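Local coordinates for P35 (Autographa californica nucleopolyhedrovirus, PDB 1P35), which inhibits host caspases and so blocks the apoptosis that baculovirus infection sets off in insect cells, and also suppresses the host's antiviral RNA interference, at residues R16-D21 against V196-S201; R25-I30 against L166-N171; E133-P138 against I185-L190; C1-V6 against K40-M45. One frame throughout, in Å; residues are numbered along the deposited sequence.

Contact 1: residues R16-D21 against V196-S201. With PO4 (phosphate ion), chain D; EDO (1,2-ethanediol), chain G.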
loop_
_atom_site.group_PDB
_atom_site.type_symbol
_atom_site.label_atom_id
_atom_site.label_comp_id
_atom_site.label_asym_id
_atom_site.label_seq_id
_atom_site.Cartn_x
_atom_site.Cartn_y
_atom_site.Cartn_z
ATOM N N ARG A 16 -12.983 7.547 -10.166
ATOM C CA ARG A 16 -13.887 6.412 -10.041
ATOM C C ARG A 16 -15.277 7.022 -9.989
ATOM O O ARG A 16 -15.507 8.041 -9.316
ATOM C CB ARG A 16 -13.650 5.600 -8.764
ATOM C CG ARG A 16 -14.323 4.249 -8.851
ATOM C CD ARG A 16 -14.349 3.449 -7.515
ATOM N NE ARG A 16 -15.188 4.140 -6.550
ATOM C CZ ARG A 16 -15.391 3.765 -5.293
ATOM N NH1 ARG A 16 -14.803 2.674 -4.810
ATOM N NH2 ARG A 16 -16.208 4.487 -4.530
ATOM N N ASP A 17 -16.209 6.417 -10.719
ATOM C CA ASP A 17 -17.576 6.907 -10.741
ATOM C C ASP A 17 -18.436 5.649 -10.807
ATOM O O ASP A 17 -18.344 4.893 -11.758
ATOM C CB ASP A 17 -17.790 7.814 -11.948
ATOM C CG ASP A 17 -19.175 8.434 -11.983
ATOM O OD1 ASP A 17 -20.146 7.665 -12.096
ATOM O OD2 ASP A 17 -19.288 9.683 -11.913
ATOM N N CYS A 18 -19.260 5.449 -9.774
ATOM C CA CYS A 18 -20.089 4.262 -9.656
ATOM C C CYS A 18 -21.567 4.598 -9.363
ATOM O O CYS A 18 -21.869 5.654 -8.805
ATOM C CB CYS A 18 -19.535 3.371 -8.513
ATOM S SG CYS A 18 -17.784 2.824 -8.607
ATOM N N GLN A 19 -22.470 3.693 -9.745
ATOM C CA GLN A 19 -23.903 3.859 -9.492
ATOM C C GLN A 19 -24.010 3.572 -7.991
ATOM O O GLN A 19 -23.389 2.633 -7.527
ATOM C CB GLN A 19 -24.713 2.808 -10.282
ATOM C CG GLN A 19 -26.231 3.111 -10.486
ATOM C CD GLN A 19 -26.547 4.344 -11.435
ATOM O OE1 GLN A 19 -26.040 4.450 -12.563
ATOM N NE2 GLN A 19 -27.409 5.244 -10.966
ATOM N N VAL A 20 -24.725 4.412 -7.240
ATOM C CA VAL A 20 -24.920 4.206 -5.788
ATOM C C VAL A 20 -26.285 3.520 -5.642
ATOM O O VAL A 20 -26.428 2.585 -4.863
ATOM C CB VAL A 20 -24.939 5.521 -5.033
ATOM C CG1 VAL A 20 -25.495 5.293 -3.611
ATOM C CG2 VAL A 20 -23.515 6.110 -4.958
ATOM N N ASP A 21 -27.267 4.029 -6.397
ATOM C CA ASP A 21 -28.623 3.474 -6.501
ATOM C C ASP A 21 -29.237 3.945 -7.802
ATOM O O ASP A 21 -28.610 4.689 -8.565
ATOM C CB ASP A 21 -29.564 3.860 -5.336
ATOM C CG ASP A 21 -29.800 5.359 -5.224
ATOM O OD1 ASP A 21 -30.033 6.040 -6.247
ATOM O OD2 ASP A 21 -29.773 5.846 -4.077
ATOM N N VAL A 196 -6.229 7.535 -14.891
ATOM C CA VAL A 196 -6.823 6.202 -14.936
ATOM C C VAL A 196 -8.225 6.441 -14.359
ATOM O O VAL A 196 -8.417 7.361 -13.547
ATOM C CB VAL A 196 -6.048 5.117 -14.081
ATOM C CG1 VAL A 196 -4.641 4.896 -14.638
ATOM C CG2 VAL A 196 -5.904 5.558 -12.646
ATOM N N ALA A 197 -9.197 5.663 -14.842
ATOM C CA ALA A 197 -10.563 5.739 -14.405
ATOM C C ALA A 197 -11.226 4.354 -14.394
ATOM O O ALA A 197 -10.914 3.442 -15.201
ATOM C CB ALA A 197 -11.369 6.685 -15.280
ATOM N N TYR A 198 -12.118 4.206 -13.428
ATOM C CA TYR A 198 -12.899 3.009 -13.227
ATOM C C TYR A 198 -14.352 3.548 -13.210
ATOM O O TYR A 198 -14.654 4.419 -12.394
ATOM C CB TYR A 198 -12.511 2.369 -11.853
ATOM C CG TYR A 198 -13.351 1.171 -11.468
ATOM C CD1 TYR A 198 -14.678 1.340 -11.053
ATOM C CD2 TYR A 198 -12.831 -0.135 -11.537
ATOM C CE1 TYR A 198 -15.477 0.259 -10.702
ATOM C CE2 TYR A 198 -13.611 -1.247 -11.188
ATOM C CZ TYR A 198 -14.941 -1.041 -10.760
ATOM O OH TYR A 198 -15.709 -2.088 -10.293
ATOM N N VAL A 199 -15.229 3.059 -14.105
ATOM C CA VAL A 199 -16.632 3.564 -14.166
ATOM C C VAL A 199 -17.546 2.370 -14.381
ATOM O O VAL A 199 -17.357 1.647 -15.346
ATOM C CB VAL A 199 -16.879 4.543 -15.345
ATOM C CG1 VAL A 199 -18.271 5.168 -15.197
ATOM C CG2 VAL A 199 -15.790 5.658 -15.397
ATOM N N ASP A 200 -18.520 2.153 -13.485
ATOM C CA ASP A 200 -19.406 0.991 -13.611
ATOM C C ASP A 200 -20.812 1.358 -14.024
ATOM O O ASP A 200 -21.144 2.527 -14.111
ATOM C CB ASP A 200 -19.429 0.147 -12.327
ATOM C CG ASP A 200 -20.144 0.819 -11.128
ATOM O OD1 ASP A 200 -21.086 1.598 -11.309
ATOM O OD2 ASP A 200 -19.770 0.489 -9.975
ATOM N N SER A 201 -21.608 0.332 -14.320
ATOM C CA SER A 201 -22.985 0.468 -14.765
ATOM C C SER A 201 -23.081 1.350 -15.992
ATOM O O SER A 201 -23.968 2.210 -16.071
ATOM C CB SER A 201 -23.875 1.029 -13.652
ATOM O OG SER A 201 -23.572 0.398 -12.418
HETATM P P PO4 D . -16.581 1.898 -1.367
HETATM O O1 PO4 D . -17.467 3.014 -1.906
HETATM O O2 PO4 D . -16.825 1.770 0.124
HETATM O O3 PO4 D . -16.906 0.576 -2.050
HETATM O O4 PO4 D . -15.150 2.253 -1.667
HETATM C C1 EDO G . -11.592 0.088 -6.672
HETATM O O1 EDO G . -11.474 -1.175 -5.961
HETATM C C2 EDO G . -12.888 0.185 -7.417
HETATM O O2 EDO G . -13.931 0.268 -6.483
HETATM O O HOH W 1 -21.696 0.418 -8.100
#
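The methylene CG of Arg16 lies beside the ring of Tyr198, 3.7 Å from its CD1, where the two side chains leave the same face of a parallel strand pair. CG stands opposite the backbone N (chi1 -164°), and a bend at chi3 turns the guanidinium away from the ring toward two bound small molecules, both probably from the crystallisation liquor. NH1 donates to O2 of an ethanediol and to O4 of a phosphate, 3.2 Å away and in the plane of the group, while NH2 reaches O1 of the same ion. The ethanediol C2 sits over the centre of the Tyr198 ring. Backbone bonds run from Asp17 N to Tyr198 O and from Asp200 N to Asp17 O. Past them the carboxylate of Asp200 takes over the pairing: its OD1 accepts Gln19 N at 3.0 Å through the syn lone pair, and Ser201 OG from above the carboxylate plane. An aspartate suits this place because it can accept several N-H and O-H groups; a water links its OD2 to Gln19 O. Glu26 pairs with Arg16, and Lys58 of the same chain and Arg79 of the second subunit also hydrogen-bond the phosphate. The three cations together outnumber Glu26, consistent with an anion settling there.

Contact 2: residues R25-I30 against L166-N171; sequences RELVYI and LSFEYN
Leu27 and Phe168 run side by side on one face of an antiparallel pair, with Leu27 CD2 3.5 Å from Phe168 CZ and Leu27 CB lying off-centre over the ring as a CH-pi contact. Phe168 CG sits between its backbone N and carbonyl carbon (chi1 63°), which swings the ring across toward the neighbouring strand. Tyr170 takes the same turn, bringing CD1 to 3.2 Å from Arg25 O and its hydroxyl to the in-plane edge of the Arg25 guanidinium, whose plane is 67° from that of the ring. At the far end Leu166 CD1 rests 3.8 Å from Tyr29 CB. Side chains alternate between faces as in any beta strand; the antiparallel pairing shows in hydrogen-bonded pairs (Arg25-Tyr170, Leu27-Phe168, Tyr29-Leu166) alternating with the non-hydrogen-bonded pairs Glu26-Glu169 and Val28-Ser167. Strand 24-33 thus lies between strands 164-170 and 10-21. Tyr170 N to Arg25 O measures 2.8 Å, and only the bond from Leu166 N to Tyr29 O is weak. Leucine and aromatic side chains suit the face that packs on Phe46 and Ile48 of strand 42-48. Farther out, Asp17 positions the polar ends, its two oxygens meeting Arg25 NH2 and Tyr170 OH. On the opposite face the buried carboxylate of Glu26 is held, besides Arg16, by Lys58 and Thr56, which probably helps to keep it ionised, while Glu169 pairs with Arg53.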
loop_
_atom_site.group_PDB
_atom_site.type_symbol
_atom_site.label_atom_id
_atom_site.label_comp_id
_atom_site.label_asym_id
_atom_site.label_seq_id
_atom_site.Cartn_x
_atom_site.Cartn_y
_atom_site.Cartn_z
ATOM N N ARG A 25 -25.188 8.473 -8.166
ATOM C CA ARG A 25 -23.893 7.901 -8.551
ATOM C C ARG A 25 -22.850 8.664 -7.743
ATOM O O ARG A 25 -23.148 9.749 -7.215
ATOM C CB ARG A 25 -23.611 8.027 -10.079
ATOM C CG ARG A 25 -24.523 7.209 -10.983
ATOM C CD ARG A 25 -24.136 7.356 -12.468
ATOM N NE ARG A 25 -22.750 6.944 -12.710
ATOM C CZ ARG A 25 -22.397 5.735 -13.156
ATOM N NH1 ARG A 25 -23.313 4.815 -13.415
ATOM N NH2 ARG A 25 -21.122 5.428 -13.335
ATOM N N GLU A 26 -21.654 8.085 -7.601
ATOM C CA GLU A 26 -20.598 8.753 -6.848
ATOM C C GLU A 26 -19.325 8.949 -7.693
ATOM O O GLU A 26 -18.906 8.068 -8.454
ATOM C CB GLU A 26 -20.255 7.964 -5.569
ATOM C CG GLU A 26 -19.104 8.573 -4.766
ATOM C CD GLU A 26 -18.562 7.600 -3.708
ATOM O OE1 GLU A 26 -18.101 6.522 -4.095
ATOM O OE2 GLU A 26 -18.592 7.907 -2.495
ATOM N N LEU A 27 -18.761 10.142 -7.584
ATOM C CA LEU A 27 -17.562 10.491 -8.268
ATOM C C LEU A 27 -16.458 10.681 -7.230
ATOM O O LEU A 27 -16.632 11.450 -6.292
ATOM C CB LEU A 27 -17.721 11.800 -9.055
ATOM C CG LEU A 27 -16.363 12.225 -9.634
ATOM C CD1 LEU A 27 -15.977 11.218 -10.739
ATOM C CD2 LEU A 27 -16.417 13.627 -10.250
ATOM N N VAL A 28 -15.344 9.966 -7.427
ATOM C CA VAL A 28 -14.159 10.040 -6.607
ATOM C C VAL A 28 -13.154 10.584 -7.618
ATOM O O VAL A 28 -13.019 10.085 -8.774
ATOM C CB VAL A 28 -13.728 8.667 -6.031
ATOM C CG1 VAL A 28 -12.332 8.806 -5.397
ATOM C CG2 VAL A 28 -14.648 8.264 -4.900
ATOM N N TYR A 29 -12.476 11.648 -7.210
ATOM C CA TYR A 29 -11.593 12.319 -8.130
ATOM C C TYR A 29 -10.388 12.694 -7.272
ATOM O O TYR A 29 -10.540 13.399 -6.258
ATOM C CB TYR A 29 -12.310 13.582 -8.706
ATOM C CG TYR A 29 -11.550 14.253 -9.863
ATOM C CD1 TYR A 29 -10.412 14.981 -9.601
ATOM C CD2 TYR A 29 -11.938 14.088 -11.213
ATOM C CE1 TYR A 29 -9.648 15.538 -10.601
ATOM C CE2 TYR A 29 -11.157 14.656 -12.277
ATOM C CZ TYR A 29 -9.992 15.392 -11.925
ATOM O OH TYR A 29 -9.144 16.000 -12.844
ATOM N N ILE A 30 -9.215 12.213 -7.699
ATOM C CA ILE A 30 -7.948 12.401 -6.996
ATOM C C ILE A 30 -6.876 12.854 -7.992
ATOM O O ILE A 30 -6.773 12.319 -9.144
ATOM C CB ILE A 30 -7.425 11.028 -6.413
ATOM C CG1 ILE A 30 -8.339 10.501 -5.341
ATOM C CG2 ILE A 30 -6.030 11.155 -5.812
ATOM C CD1 ILE A 30 -8.673 8.990 -5.624
ATOM N N LEU A 166 -11.246 14.336 -3.492
ATOM C CA LEU A 166 -12.630 14.779 -3.332
ATOM C C LEU A 166 -13.491 13.628 -3.751
ATOM O O LEU A 166 -13.046 12.766 -4.487
ATOM C CB LEU A 166 -12.971 15.992 -4.194
ATOM C CG LEU A 166 -13.028 15.821 -5.733
ATOM C CD1 LEU A 166 -14.422 15.461 -6.184
ATOM C CD2 LEU A 166 -12.674 17.126 -6.418
ATOM N N SER A 167 -14.711 13.601 -3.230
ATOM C CA SER A 167 -15.683 12.598 -3.592
ATOM C C SER A 167 -17.066 13.129 -3.222
ATOM O O SER A 167 -17.219 13.837 -2.248
ATOM C CB SER A 167 -15.393 11.259 -2.900
ATOM O OG SER A 167 -15.226 11.408 -1.498
ATOM N N PHE A 168 -18.074 12.784 -4.006
ATOM C CA PHE A 168 -19.394 13.274 -3.718
ATOM C C PHE A 168 -20.417 12.435 -4.489
ATOM O O PHE A 168 -20.056 11.727 -5.449
ATOM C CB PHE A 168 -19.468 14.783 -4.089
ATOM C CG PHE A 168 -19.243 15.066 -5.590
ATOM C CD1 PHE A 168 -20.152 14.616 -6.548
ATOM C CD2 PHE A 168 -18.083 15.708 -6.025
ATOM C CE1 PHE A 168 -19.899 14.789 -7.935
ATOM C CE2 PHE A 168 -17.814 15.893 -7.383
ATOM C CZ PHE A 168 -18.732 15.421 -8.344
ATOM N N GLU A 169 -21.666 12.455 -4.027
ATOM C CA GLU A 169 -22.734 11.759 -4.729
ATOM C C GLU A 169 -23.545 12.783 -5.500
ATOM O O GLU A 169 -23.719 13.923 -5.067
ATOM C CB GLU A 169 -23.670 11.022 -3.774
ATOM C CG GLU A 169 -23.137 9.693 -3.331
ATOM C CD GLU A 169 -23.930 9.101 -2.201
ATOM O OE1 GLU A 169 -25.161 9.147 -2.284
ATOM O OE2 GLU A 169 -23.330 8.567 -1.250
ATOM N N TYR A 170 -24.016 12.383 -6.663
ATOM C CA TYR A 170 -24.840 13.277 -7.448
ATOM C C TYR A 170 -25.999 12.473 -8.071
ATOM O O TYR A 170 -26.010 11.210 -8.045
ATOM C CB TYR A 170 -24.001 13.985 -8.521
ATOM C CG TYR A 170 -23.348 13.048 -9.526
ATOM C CD1 TYR A 170 -22.339 12.176 -9.149
ATOM C CD2 TYR A 170 -23.745 13.049 -10.869
ATOM C CE1 TYR A 170 -21.736 11.313 -10.097
ATOM C CE2 TYR A 170 -23.152 12.193 -11.816
ATOM C CZ TYR A 170 -22.173 11.335 -11.432
ATOM O OH TYR A 170 -21.768 10.372 -12.317
ATOM N N ASN A 171 -26.966 13.208 -8.608
ATOM C CA ASN A 171 -28.165 12.644 -9.247
ATOM C C ASN A 171 -28.118 12.917 -10.755
ATOM O O ASN A 171 -28.541 13.964 -11.219
ATOM C CB ASN A 171 -29.374 13.289 -8.591
ATOM C CG ASN A 171 -29.435 12.964 -7.142
ATOM O OD1 ASN A 171 -29.377 13.842 -6.276
ATOM N ND2 ASN A 171 -29.499 11.654 -6.843
#

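Contact 3: residues E133-P138 against I185-L190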
loop_
_atom_site.group_PDB
_atom_site.type_symbol
_atom_site.label_atom_id
_atom_site.label_comp_id
_atom_site.label_asym_id
_atom_site.label_seq_id
_atom_site.Cartn_x
_atom_site.Cartn_y
_atom_site.Cartn_z
ATOM N N GLU A 133 -12.241 32.924 -18.640
ATOM C CA GLU A 133 -13.291 32.951 -19.659
ATOM C C GLU A 133 -12.773 32.452 -21.000
ATOM O O GLU A 133 -13.530 31.890 -21.817
ATOM C CB GLU A 133 -13.873 34.376 -19.806
ATOM C CG GLU A 133 -14.815 34.571 -21.008
ATOM C CD GLU A 133 -15.669 35.832 -20.903
ATOM O OE1 GLU A 133 -15.110 36.876 -20.523
ATOM O OE2 GLU A 133 -16.888 35.781 -21.215
ATOM N N LYS A 134 -11.484 32.648 -21.235
ATOM C CA LYS A 134 -10.885 32.183 -22.488
ATOM C C LYS A 134 -10.476 30.706 -22.458
ATOM O O LYS A 134 -10.717 29.964 -23.409
ATOM C CB LYS A 134 -9.632 32.975 -22.821
ATOM C CG LYS A 134 -9.072 32.582 -24.208
ATOM C CD LYS A 134 -7.818 33.378 -24.524
ATOM C CE LYS A 134 -7.361 33.169 -25.965
ATOM N NZ LYS A 134 -6.100 33.956 -26.147
ATOM N N TYR A 135 -9.872 30.273 -21.356
ATOM C CA TYR A 135 -9.366 28.916 -21.327
ATOM C C TYR A 135 -10.151 27.863 -20.566
ATOM O O TYR A 135 -10.004 26.674 -20.854
ATOM C CB TYR A 135 -7.931 28.941 -20.817
ATOM C CG TYR A 135 -7.010 29.777 -21.681
ATOM C CD1 TYR A 135 -6.719 29.394 -23.000
ATOM C CD2 TYR A 135 -6.375 30.909 -21.160
ATOM C CE1 TYR A 135 -5.796 30.115 -23.787
ATOM C CE2 TYR A 135 -5.454 31.645 -21.927
ATOM C CZ TYR A 135 -5.169 31.234 -23.238
ATOM O OH TYR A 135 -4.251 31.923 -23.978
ATOM N N CYS A 136 -10.965 28.303 -19.606
ATOM C CA CYS A 136 -11.747 27.415 -18.774
ATOM C C CYS A 136 -13.247 27.391 -19.090
ATOM O O CYS A 136 -13.807 26.323 -19.338
ATOM C CB CYS A 136 -11.567 27.810 -17.306
ATOM S SG CYS A 136 -9.820 27.879 -16.724
ATOM N N LEU A 137 -13.898 28.562 -19.098
ATOM C CA LEU A 137 -15.338 28.600 -19.309
ATOM C C LEU A 137 -15.825 27.706 -20.428
ATOM O O LEU A 137 -16.740 26.896 -20.212
ATOM C CB LEU A 137 -15.819 30.017 -19.568
ATOM C CG LEU A 137 -17.345 30.075 -19.533
ATOM C CD1 LEU A 137 -17.788 30.064 -18.045
ATOM C CD2 LEU A 137 -17.855 31.329 -20.237
ATOM N N PRO A 138 -15.170 27.777 -21.620
ATOM C CA PRO A 138 -15.542 26.972 -22.809
ATOM C C PRO A 138 -15.540 25.429 -22.588
ATOM O O PRO A 138 -16.239 24.688 -23.284
ATOM C CB PRO A 138 -14.498 27.392 -23.877
ATOM C CG PRO A 138 -14.114 28.830 -23.468
ATOM C CD PRO A 138 -13.967 28.574 -21.903
ATOM N N ILE A 185 -8.337 24.794 -21.825
ATOM C CA ILE A 185 -7.674 24.987 -23.136
ATOM C C ILE A 185 -6.273 25.589 -22.964
ATOM O O ILE A 185 -6.039 26.275 -21.962
ATOM C CB ILE A 185 -8.511 25.957 -23.989
ATOM C CG1 ILE A 185 -9.948 25.434 -24.079
ATOM C CG2 ILE A 185 -7.905 26.122 -25.394
ATOM C CD1 ILE A 185 -10.920 26.424 -24.727
ATOM N N ASN A 186 -5.331 25.303 -23.881
ATOM C CA ASN A 186 -3.972 25.931 -23.850
ATOM C C ASN A 186 -3.660 26.452 -25.278
ATOM O O ASN A 186 -4.327 26.084 -26.253
ATOM C CB ASN A 186 -2.827 24.995 -23.406
ATOM C CG ASN A 186 -2.603 23.832 -24.386
ATOM O OD1 ASN A 186 -2.474 24.024 -25.614
ATOM N ND2 ASN A 186 -2.553 22.621 -23.842
ATOM N N ASP A 187 -2.642 27.290 -25.409
ATOM C CA ASP A 187 -2.361 27.902 -26.712
ATOM C C ASP A 187 -1.854 26.999 -27.809
ATOM O O ASP A 187 -2.160 27.207 -28.973
ATOM C CB ASP A 187 -1.386 29.070 -26.542
ATOM C CG ASP A 187 -1.924 30.137 -25.619
ATOM O OD1 ASP A 187 -3.008 30.698 -25.922
ATOM O OD2 ASP A 187 -1.263 30.400 -24.592
ATOM N N THR A 188 -1.082 25.998 -27.437
ATOM C CA THR A 188 -0.535 25.084 -28.405
ATOM C C THR A 188 -1.594 24.178 -29.083
ATOM O O THR A 188 -1.457 23.831 -30.242
ATOM C CB THR A 188 0.525 24.202 -27.726
ATOM O OG1 THR A 188 -0.125 23.184 -26.951
ATOM C CG2 THR A 188 1.370 25.031 -26.784
ATOM N N GLY A 189 -2.642 23.797 -28.361
ATOM C CA GLY A 189 -3.665 22.891 -28.913
ATOM C C GLY A 189 -3.338 21.403 -28.719
ATOM O O GLY A 189 -4.035 20.547 -29.225
ATOM N N LEU A 190 -2.242 21.101 -28.019
ATOM C CA LEU A 190 -1.862 19.727 -27.710
ATOM C C LEU A 190 -1.974 19.556 -26.192
ATOM O O LEU A 190 -1.492 20.401 -25.412
ATOM C CB LEU A 190 -0.424 19.453 -28.100
ATOM C CG LEU A 190 -0.072 19.350 -29.565
ATOM C CD1 LEU A 190 1.425 19.008 -29.635
ATOM C CD2 LEU A 190 -0.945 18.247 -30.233
#
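Asp187 OD1 meets the Tyr135 ring at its edge, by the hydroxyl, while CD of Lys134 lies over one face, 3.6 Å above the plane and offset toward the rim. Tyr135 OH donates to Asp187 OD1 at 2.6 Å, on the syn side and 17° out of the carboxylate plane; ring and carboxylate stand 79° apart. Tyrosine fits here because its long ring carries a donor out to the loop. Its carbonyl O makes the second link, accepting Ile185 N at 2.7 Å. Ile185 CD1 then meets Pro138 CB at 3.8 Å, the two side chains crossing nearly at a right angle. Around Asp187 the loop folds on itself: Asn186 OD1 accepts Gly189 N, an Asx motif, and also Thr188 OG1, while Leu190 N donates to Thr188 OG1 in an ST turn. This surface contact joins the C-terminal end of helix 126-135 and the start of the weakly bonded helix 137-140 to the loop that leads into strand 191-199, with Cys136 turned onto strand 2-4 and Leu137 onto helix 110-120.

Contact 4: residues C1-V6 against K40-M45; sequences CVIFPV and KPVLMM
Val2 O takes two donors, Met45 N at 3.0 Å and a water at 2.8 Å that also donates to Leu43 O. That water thus bridges carbonyls of the two strands. Leu43 O in turn accepts Phe4 N, and the shortest backbone bond of the pair runs from Leu43 N to Phe4 O, 2.9 Å. The side chains divide between two faces. On one, Ile3 spreads its branches over two neighbours: CG2 reaches Val42 CG1 at 3.9 Å and CG1 reaches Met44 CG at 4.1 Å. With Ile3 CG1 opposite the carbonyl carbon (chi1 -60°), a beta-branched residue suits the place because its two branches reach a neighbour each, one toward either end of the strand. Here the N-terminal strand 2-4 pairs antiparallel with strand 42-48, whose other edge is taken by strand 148-154. Phe4 and Leu43, a hydrogen-bonded pair, share the second face with Val2 and Met45; Phe4 CD2 lies 4.2 Å from Leu43 CD1, and the ring meets Tyr123 edge-to-face. Helix 126-135 covers this face, touching Phe4 through Ser128 and Met45 through Tyr132, where apolar side chains are the natural choice. A cis peptide bond precedes Pro5, whose CD lies 3.9 Å from Pro41 O as the chain leaves the strand.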
loop_
_atom_site.group_PDB
_atom_site.type_symbol
_atom_site.label_atom_id
_atom_site.label_comp_id
_atom_site.label_asym_id
_atom_site.label_seq_id
_atom_site.Cartn_x
_atom_site.Cartn_y
_atom_site.Cartn_z
ATOM N N CYS A 1 -10.660 19.343 -13.480
ATOM C CA CYS A 1 -9.913 18.991 -14.686
ATOM C C CYS A 1 -9.589 20.252 -15.443
ATOM O O CYS A 1 -8.498 20.384 -15.974
ATOM C CB CYS A 1 -10.797 18.110 -15.473
ATOM S SG CYS A 1 -11.442 17.105 -14.265
ATOM N N VAL A 2 -10.574 21.135 -15.521
ATOM C CA VAL A 2 -10.408 22.455 -16.187
ATOM C C VAL A 2 -9.867 23.236 -15.011
ATOM O O VAL A 2 -10.605 23.639 -14.096
ATOM C CB VAL A 2 -11.774 23.023 -16.636
ATOM C CG1 VAL A 2 -11.612 24.341 -17.323
ATOM C CG2 VAL A 2 -12.458 22.005 -17.521
ATOM N N ILE A 3 -8.563 23.376 -14.994
ATOM C CA ILE A 3 -7.903 24.042 -13.874
ATOM C C ILE A 3 -7.551 25.502 -14.066
ATOM O O ILE A 3 -7.139 25.918 -15.142
ATOM C CB ILE A 3 -6.657 23.234 -13.500
ATOM C CG1 ILE A 3 -7.110 21.816 -13.104
ATOM C CG2 ILE A 3 -5.877 23.904 -12.381
ATOM C CD1 ILE A 3 -5.975 20.899 -12.626
ATOM N N PHE A 4 -7.724 26.276 -13.001
ATOM C CA PHE A 4 -7.422 27.712 -13.004
ATOM C C PHE A 4 -6.752 27.992 -11.676
ATOM O O PHE A 4 -7.102 27.385 -10.672
ATOM C CB PHE A 4 -8.712 28.557 -13.054
ATOM C CG PHE A 4 -8.466 30.041 -12.961
ATOM C CD1 PHE A 4 -8.156 30.773 -14.099
ATOM C CD2 PHE A 4 -8.388 30.673 -11.711
ATOM C CE1 PHE A 4 -7.748 32.118 -13.998
ATOM C CE2 PHE A 4 -7.981 32.016 -11.584
ATOM C CZ PHE A 4 -7.655 32.738 -12.738
ATOM N N PRO A 5 -5.720 28.838 -11.643
ATOM C CA PRO A 5 -4.961 29.593 -12.639
ATOM C C PRO A 5 -4.480 28.606 -13.695
ATOM O O PRO A 5 -4.300 27.437 -13.388
ATOM C CB PRO A 5 -3.792 30.118 -11.824
ATOM C CG PRO A 5 -4.451 30.409 -10.490
ATOM C CD PRO A 5 -5.205 29.111 -10.289
ATOM N N VAL A 6 -4.224 29.069 -14.914
ATOM C CA VAL A 6 -3.802 28.147 -15.961
ATOM C C VAL A 6 -2.349 27.655 -15.923
ATOM O O VAL A 6 -1.983 26.718 -16.634
ATOM C CB VAL A 6 -4.111 28.730 -17.351
ATOM C CG1 VAL A 6 -5.633 28.826 -17.545
ATOM C CG2 VAL A 6 -3.460 30.110 -17.487
ATOM N N LYS A 40 -3.156 32.132 -3.808
ATOM C CA LYS A 40 -4.625 32.025 -3.943
ATOM C C LYS A 40 -5.051 30.578 -4.216
ATOM O O LYS A 40 -4.232 29.738 -4.556
ATOM C CB LYS A 40 -5.116 32.957 -5.049
ATOM C CG LYS A 40 -4.847 34.411 -4.662
ATOM C CD LYS A 40 -5.125 35.394 -5.781
ATOM C CE LYS A 40 -4.908 36.833 -5.286
ATOM N NZ LYS A 40 -5.208 37.781 -6.398
ATOM N N PRO A 41 -6.336 30.259 -4.030
ATOM C CA PRO A 41 -6.723 28.872 -4.292
ATOM C C PRO A 41 -6.709 28.424 -5.768
ATOM O O PRO A 41 -6.686 29.238 -6.724
ATOM C CB PRO A 41 -8.125 28.793 -3.694
ATOM C CG PRO A 41 -8.170 30.053 -2.713
ATOM C CD PRO A 41 -7.500 31.043 -3.576
ATOM N N VAL A 42 -6.688 27.105 -5.918
ATOM C CA VAL A 42 -6.747 26.452 -7.209
ATOM C C VAL A 42 -8.258 26.192 -7.355
ATOM O O VAL A 42 -8.900 25.685 -6.425
ATOM C CB VAL A 42 -6.003 25.074 -7.174
ATOM C CG1 VAL A 42 -6.228 24.319 -8.476
ATOM C CG2 VAL A 42 -4.520 25.275 -6.905
ATOM N N LEU A 43 -8.824 26.582 -8.488
ATOM C CA LEU A 43 -10.234 26.333 -8.773
ATOM C C LEU A 43 -10.252 25.263 -9.887
ATOM O O LEU A 43 -9.854 25.532 -11.024
ATOM C CB LEU A 43 -10.923 27.603 -9.289
ATOM C CG LEU A 43 -10.584 28.883 -8.511
ATOM C CD1 LEU A 43 -11.479 30.046 -8.918
ATOM C CD2 LEU A 43 -10.732 28.596 -7.018
ATOM N N MET A 44 -10.631 24.040 -9.539
ATOM C CA MET A 44 -10.718 22.991 -10.536
ATOM C C MET A 44 -12.204 22.771 -10.821
ATOM O O MET A 44 -12.990 22.604 -9.907
ATOM C CB MET A 44 -10.086 21.698 -10.031
ATOM C CG MET A 44 -10.320 20.524 -10.985
ATOM S SD MET A 44 -9.423 18.984 -10.633
ATOM C CE MET A 44 -10.158 18.419 -9.065
ATOM N N MET A 45 -12.600 22.788 -12.073
ATOM C CA MET A 45 -14.016 22.614 -12.359
ATOM C C MET A 45 -14.228 21.622 -13.428
ATOM O O MET A 45 -13.350 21.414 -14.256
ATOM C CB MET A 45 -14.626 23.939 -12.779
ATOM C CG MET A 45 -14.245 25.128 -11.855
ATOM S SD MET A 45 -15.438 26.427 -12.156
ATOM C CE MET A 45 -14.462 27.880 -11.556
HETATM O O HOH W 2 -11.630 26.133 -13.204
#

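In the fold
Contacts 1 and 2 adjoin, their centres 9 Å apart, because strands 10-21 and 24-33 are neighbours: Arg16 O lies 2.7 Å from Val28 N, a probable hydrogen bond, and Val199 CG1 packs 3.4 Å from Arg25 NH2. Contact 2 reaches contact 4 through Tyr29, whose CE1 packs 3.3 Å from Met44 CE. Contact 4 in turn meets contact 3, with centres 13 Å apart and Cys136 CA 3.4 Å from Val2 CG1. Contacts 1 and 3 lie on opposite sides of the chain's centre, about 17 Å apart at their nearest atoms. The bound phosphate sits beside contact 1 and about 4 Å from the side chain of Glu26 in contact 2.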